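Local coordinates for protein putative NADH-flavin reductase (Lactobacillus casei ATCC 334, PDB 3H2S) that binds NADPH through a Rossmann-type domain and is probably an oxidoreductase that uses the nicotinamide nucleotide, at residues A[1-13]-A[59-71]. Sequence-based numbering, arbitrary orientation.
Sequences MKIAVLGATGRAG and DLDSVDAVVDALS. With NDP (NADPH dihydro-nicotinamide-adenine-dinucleotide phosphate), chain C.
Lys2 and Asp64 lock the start of strand 2-6 to the entry of strand 65-68. Lys2 N donates a nearly straight hydrogen bond (N-H...O 174°) to Asp64 OD1, 2.8 Å away, on the anti lone pair of that oxygen, while Lys2 O accepts from both Asp64 N and Ala65 N. With CG anti to the backbone N (chi1 -172°) and every later torsion extended, the lysine runs out along the turn 60-63: CB and CG skirt Ser62 O, CD approaches it to 3.4 Å, CE lies 4.0 Å from Val63 CG1, and NZ ends in a 2.9 Å hydrogen bond to Ser62 OG. A long aliphatic stem with a polar tip suits this partly exposed margin; an alanine here would probably leave Ser62 OG without this donor and Val63 CG1 without the lysine stem beside it.

Beyond it the strands run parallel, Ala4 and Leu6 exchanging backbone bonds with Ala65, Val67 and Ala69. On one face Ile3 CG2 and Val67 CG2 lie side by side, 4.1 Å apart, packed against helix 189-201. On the other, small Ala4 fits its methyl among Leu60, Val63 and Val66, and Leu6 CB meets Leu70 CD1 at 3.9 Å.

Both strands end at the cofactor, as in the Rossmann fold. Gly7 has positive phi, and a CB there would strike Ala69 O; one on Gly10, the N-cap of helix 11-22, would strike C5B of the adenosine ribose of NADPH. Arg11 N and Ala12 N bind the diphosphate, and Arg11 NH1 reaches NDP O2N at 2.9 Å. A water accepts from Gly13 N and lies 2.8 Å from both Ala69 O and NDP O1N. Apolar side chains on both faces and regular parallel backbone bonds thus join the two strands whose ends carry the cofactor loops, while backbone N-H groups at a helix start and one guanidinium would offset the diphosphate's negative charge.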
loop_
_atom_site.group_PDB
_atom_site.type_symbol
_atom_site.label_atom_id
_atom_site.label_comp_id
_atom_site.label_asym_id
_atom_site.label_seq_id
_atom_site.Cartn_x
_atom_site.Cartn_y
_atom_site.Cartn_z
HETATM N N MSE A 1 20.539 -17.311 -10.062
HETATM C CA MSE A 1 19.127 -16.848 -10.111
HETATM C C MSE A 1 19.051 -15.484 -10.794
HETATM O O MSE A 1 20.074 -14.823 -10.983
HETATM C CB MSE A 1 18.535 -16.778 -8.690
HETATM C CG MSE A 1 18.731 -15.432 -7.978
HETATM SE SE MSE A 1 18.003 -15.390 -6.146
HETATM C CE MSE A 1 16.337 -16.379 -6.463
ATOM N N LYS A 2 17.843 -15.073 -11.170
ATOM C CA LYS A 2 17.648 -13.777 -11.790
ATOM C C LYS A 2 17.097 -12.749 -10.806
ATOM O O LYS A 2 16.117 -13.007 -10.092
ATOM C CB LYS A 2 16.748 -13.880 -13.025
ATOM C CG LYS A 2 16.677 -12.580 -13.797
ATOM C CD LYS A 2 15.902 -12.718 -15.088
ATOM C CE LYS A 2 15.896 -11.406 -15.843
ATOM N NZ LYS A 2 15.221 -11.554 -17.161
ATOM N N ILE A 3 17.788 -11.621 -10.711
ATOM C CA ILE A 3 17.505 -10.627 -9.679
ATOM C C ILE A 3 17.235 -9.289 -10.358
ATOM O O ILE A 3 18.100 -8.754 -11.058
ATOM C CB ILE A 3 18.719 -10.458 -8.697
ATOM C CG1 ILE A 3 19.190 -11.805 -8.145
ATOM C CG2 ILE A 3 18.366 -9.492 -7.559
ATOM C CD1 ILE A 3 20.363 -11.699 -7.135
ATOM N N ALA A 4 16.028 -8.757 -10.166
ATOM C CA ALA A 4 15.726 -7.382 -10.568
ATOM C C ALA A 4 16.115 -6.438 -9.446
ATOM O O ALA A 4 15.737 -6.660 -8.292
ATOM C CB ALA A 4 14.237 -7.230 -10.896
ATOM N N VAL A 5 16.889 -5.400 -9.768
ATOM C CA VAL A 5 17.267 -4.411 -8.760
ATOM C C VAL A 5 16.601 -3.075 -9.064
ATOM O O VAL A 5 16.867 -2.448 -10.112
ATOM C CB VAL A 5 18.796 -4.242 -8.684
ATOM C CG1 VAL A 5 19.178 -3.189 -7.643
ATOM C CG2 VAL A 5 19.464 -5.596 -8.415
ATOM N N LEU A 6 15.702 -2.653 -8.178
ATOM C CA LEU A 6 15.085 -1.337 -8.304
ATOM C C LEU A 6 15.981 -0.304 -7.623
ATOM O O LEU A 6 16.543 -0.574 -6.568
ATOM C CB LEU A 6 13.707 -1.327 -7.651
ATOM C CG LEU A 6 12.462 -1.854 -8.387
ATOM C CD1 LEU A 6 12.709 -3.022 -9.311
ATOM C CD2 LEU A 6 11.341 -2.157 -7.378
ATOM N N GLY A 7 16.192 0.837 -8.270
ATOM C CA GLY A 7 17.177 1.790 -7.774
ATOM C C GLY A 7 18.595 1.239 -7.934
ATOM O O GLY A 7 19.482 1.559 -7.147
ATOM N N ALA A 8 18.818 0.528 -9.035
ATOM C CA ALA A 8 20.113 -0.093 -9.350
ATOM C C ALA A 8 21.262 0.909 -9.549
ATOM O O ALA A 8 22.416 0.581 -9.306
ATOM C CB ALA A 8 19.979 -1.002 -10.585
ATOM N N THR A 9 20.933 2.142 -9.935
ATOM C CA THR A 9 21.951 3.186 -10.142
ATOM C C THR A 9 22.314 3.947 -8.867
ATOM O O THR A 9 23.287 4.721 -8.853
ATOM C CB THR A 9 21.511 4.198 -11.222
ATOM O OG1 THR A 9 20.242 4.762 -10.867
ATOM C CG2 THR A 9 21.412 3.497 -12.575
ATOM N N GLY A 10 21.587 3.662 -7.785
ATOM C CA GLY A 10 21.815 4.338 -6.504
ATOM C C GLY A 10 23.055 3.830 -5.783
ATOM O O GLY A 10 23.756 2.937 -6.267
ATOM N N ARG A 11 23.285 4.348 -4.585
ATOM C CA ARG A 11 24.452 3.962 -3.790
ATOM C C ARG A 11 24.332 2.504 -3.335
ATOM O O ARG A 11 25.218 1.702 -3.616
ATOM C CB ARG A 11 24.613 4.890 -2.583
ATOM C CG ARG A 11 24.730 6.395 -2.984
ATOM C CD ARG A 11 24.537 7.325 -1.796
ATOM N NE ARG A 11 25.544 7.101 -0.775
ATOM C CZ ARG A 11 25.308 6.527 0.405
ATOM N NH1 ARG A 11 24.085 6.137 0.733
ATOM N NH2 ARG A 11 26.301 6.375 1.266
ATOM N N ALA A 12 23.233 2.173 -2.656
ATOM C CA ALA A 12 22.959 0.782 -2.249
ATOM C C ALA A 12 22.773 -0.118 -3.469
ATOM O O ALA A 12 23.377 -1.191 -3.567
ATOM C CB ALA A 12 21.738 0.709 -1.345
ATOM N N GLY A 13 21.995 0.368 -4.435
ATOM C CA GLY A 13 21.670 -0.412 -5.631
ATOM C C GLY A 13 22.856 -0.858 -6.461
ATOM O O GLY A 13 22.935 -2.018 -6.875
ATOM N N ASP A 59 6.820 -7.948 -16.473
ATOM C CA ASP A 59 8.197 -7.465 -16.329
ATOM C C ASP A 59 8.981 -8.337 -15.357
ATOM O O ASP A 59 10.210 -8.420 -15.437
ATOM C CB ASP A 59 8.225 -6.003 -15.843
ATOM C CG ASP A 59 7.765 -5.020 -16.902
ATOM O OD1 ASP A 59 7.936 -5.315 -18.105
ATOM O OD2 ASP A 59 7.168 -3.978 -16.527
ATOM N N LEU A 60 8.284 -8.867 -14.358
ATOM C CA LEU A 60 8.933 -9.530 -13.237
ATOM C C LEU A 60 8.830 -11.055 -13.285
ATOM O O LEU A 60 9.308 -11.731 -12.385
ATOM C CB LEU A 60 8.380 -9.013 -11.903
ATOM C CG LEU A 60 8.870 -7.648 -11.415
ATOM C CD1 LEU A 60 8.575 -7.458 -9.938
ATOM C CD2 LEU A 60 10.348 -7.456 -11.698
ATOM N N ASP A 61 8.174 -11.603 -14.299
ATOM C CA ASP A 61 7.861 -13.030 -14.255
ATOM C C ASP A 61 9.058 -13.941 -14.519
ATOM O O ASP A 61 9.098 -15.077 -14.038
ATOM C CB ASP A 61 6.677 -13.390 -15.154
ATOM C CG ASP A 61 5.852 -14.546 -14.592
ATOM O OD1 ASP A 61 6.213 -15.065 -13.510
ATOM O OD2 ASP A 61 4.843 -14.931 -15.224
ATOM N N SER A 62 10.080 -13.409 -15.180
ATOM C CA SER A 62 11.313 -14.167 -15.368
ATOM C C SER A 62 12.269 -14.086 -14.175
ATOM O O SER A 62 13.296 -14.774 -14.153
ATOM C CB SER A 62 12.029 -13.740 -16.652
ATOM O OG SER A 62 12.550 -12.431 -16.522
ATOM N N VAL A 63 11.973 -13.221 -13.210
ATOM C CA VAL A 63 12.906 -12.999 -12.098
ATOM C C VAL A 63 12.569 -13.839 -10.853
ATOM O O VAL A 63 11.398 -14.100 -10.554
ATOM C CB VAL A 63 13.049 -11.502 -11.733
ATOM C CG1 VAL A 63 13.197 -10.642 -12.996
ATOM C CG2 VAL A 63 11.886 -11.051 -10.906
ATOM N N ASP A 64 13.610 -14.279 -10.152
ATOM C CA ASP A 64 13.473 -15.091 -8.947
ATOM C C ASP A 64 13.449 -14.213 -7.688
ATOM O O ASP A 64 12.918 -14.609 -6.643
ATOM C CB ASP A 64 14.627 -16.106 -8.870
ATOM C CG ASP A 64 14.718 -16.985 -10.107
ATOM O OD1 ASP A 64 15.704 -16.858 -10.875
ATOM O OD2 ASP A 64 13.801 -17.812 -10.315
ATOM N N ALA A 65 14.037 -13.029 -7.795
ATOM C CA ALA A 65 14.090 -12.091 -6.681
ATOM C C ALA A 65 14.076 -10.645 -7.160
ATOM O O ALA A 65 14.549 -10.324 -8.261
ATOM C CB ALA A 65 15.322 -12.327 -5.833
ATOM N N VAL A 66 13.609 -9.776 -6.277
ATOM C CA VAL A 66 13.596 -8.337 -6.503
ATOM C C VAL A 66 14.188 -7.643 -5.285
ATOM O O VAL A 66 13.884 -8.002 -4.147
ATOM C CB VAL A 66 12.152 -7.813 -6.723
ATOM C CG1 VAL A 66 12.177 -6.299 -6.958
ATOM C CG2 VAL A 66 11.525 -8.516 -7.922
ATOM N N VAL A 67 15.029 -6.643 -5.520
ATOM C CA VAL A 67 15.528 -5.841 -4.421
ATOM C C VAL A 67 15.085 -4.397 -4.581
ATOM O O VAL A 67 15.278 -3.796 -5.642
ATOM C CB VAL A 67 17.073 -5.910 -4.312
ATOM C CG1 VAL A 67 17.558 -5.028 -3.131
ATOM C CG2 VAL A 67 17.515 -7.357 -4.133
ATOM N N ASP A 68 14.440 -3.861 -3.550
ATOM C CA ASP A 68 14.002 -2.458 -3.557
ATOM C C ASP A 68 15.071 -1.554 -2.912
ATOM O O ASP A 68 15.183 -1.488 -1.689
ATOM C CB ASP A 68 12.635 -2.310 -2.860
ATOM C CG ASP A 68 12.141 -0.865 -2.795
ATOM O OD1 ASP A 68 12.912 0.069 -3.106
ATOM O OD2 ASP A 68 10.956 -0.660 -2.405
ATOM N N ALA A 69 15.914 -0.941 -3.745
ATOM C CA ALA A 69 16.922 -0.010 -3.252
ATOM C C ALA A 69 16.625 1.420 -3.678
ATOM O O ALA A 69 17.538 2.229 -3.837
ATOM C CB ALA A 69 18.327 -0.428 -3.754
ATOM N N LEU A 70 15.351 1.716 -3.918
ATOM C CA LEU A 70 14.935 3.067 -4.297
ATOM C C LEU A 70 14.962 3.982 -3.086
ATOM O O LEU A 70 14.739 3.534 -1.951
ATOM C CB LEU A 70 13.513 3.043 -4.886
ATOM C CG LEU A 70 13.337 2.328 -6.220
ATOM C CD1 LEU A 70 11.882 1.863 -6.391
ATOM C CD2 LEU A 70 13.801 3.183 -7.393
ATOM N N SER A 71 15.175 5.274 -3.337
ATOM C CA SER A 71 15.096 6.265 -2.275
ATOM C C SER A 71 14.478 7.577 -2.738
ATOM O O SER A 71 14.127 7.734 -3.913
ATOM C CB SER A 71 16.471 6.520 -1.669
ATOM O OG SER A 71 16.329 7.034 -0.350
HETATM P PA NDP C . 20.191 6.709 -3.645
HETATM O O1A NDP C . 19.789 8.165 -3.272
HETATM O O2A NDP C . 21.614 6.436 -3.994
HETATM O O5B NDP C . 19.174 6.615 -4.996
HETATM C C5B NDP C . 18.367 5.415 -4.887
HETATM C C4B NDP C . 17.726 5.065 -6.287
HETATM O O4B NDP C . 16.461 5.691 -6.359
HETATM C C3B NDP C . 18.538 5.646 -7.493
HETATM O O3B NDP C . 18.790 4.567 -8.339
HETATM C C2B NDP C . 17.506 6.660 -8.135
HETATM O O2B NDP C . 17.574 6.841 -9.506
HETATM C C1B NDP C . 16.181 5.958 -7.701
HETATM N N9A NDP C . 15.059 6.911 -7.721
HETATM C C8A NDP C . 14.938 8.021 -6.846
HETATM N N7A NDP C . 13.816 8.717 -7.040
HETATM C C5A NDP C . 13.149 8.017 -8.068
HETATM C C6A NDP C . 11.904 8.270 -8.668
HETATM N N6A NDP C . 11.200 9.368 -8.276
HETATM N N1A NDP C . 11.588 7.593 -9.831
HETATM C C2A NDP C . 12.356 6.504 -10.132
HETATM N N3A NDP C . 13.475 6.037 -9.501
HETATM C C4A NDP C . 13.896 6.885 -8.501
HETATM O O3 NDP C . 19.841 6.021 -2.269
HETATM P PN NDP C . 20.547 5.093 -1.140
HETATM O O1N NDP C . 21.271 3.934 -1.851
HETATM O O2N NDP C . 21.479 6.037 -0.444
HETATM O O5D NDP C . 19.437 4.415 -0.153
HETATM C C5D NDP C . 18.871 3.127 -0.413
HETATM C C4D NDP C . 17.910 2.810 0.747
HETATM O O4D NDP C . 18.655 3.032 1.932
HETATM C C3D NDP C . 16.600 3.646 0.852
HETATM O O3D NDP C . 15.577 2.865 1.351
HETATM C C2D NDP C . 17.057 4.778 1.843
HETATM O O2D NDP C . 15.971 5.285 2.577
HETATM C C1D NDP C . 17.943 3.891 2.790
HETATM N N1N NDP C . 18.759 4.715 3.679
HETATM C C2N NDP C . 18.433 4.645 5.098
HETATM C C3N NDP C . 19.136 5.688 5.967
HETATM C C7N NDP C . 19.159 5.225 7.414
HETATM O O7N NDP C . 18.171 4.689 7.895
HETATM N N7N NDP C . 20.243 5.569 8.208
HETATM C C4N NDP C . 20.448 6.280 5.495
HETATM C C5N NDP C . 20.515 6.542 4.012
HETATM C C6N NDP C . 19.691 5.667 3.094
HETATM P P2B NDP C . 18.721 7.801 -10.155
HETATM O O1X NDP C . 20.116 7.091 -10.010
HETATM O O2X NDP C . 18.463 7.795 -11.708
HETATM O O3X NDP C . 18.740 9.160 -9.545
HETATM O O HOH W 1 20.317 2.646 -4.122
#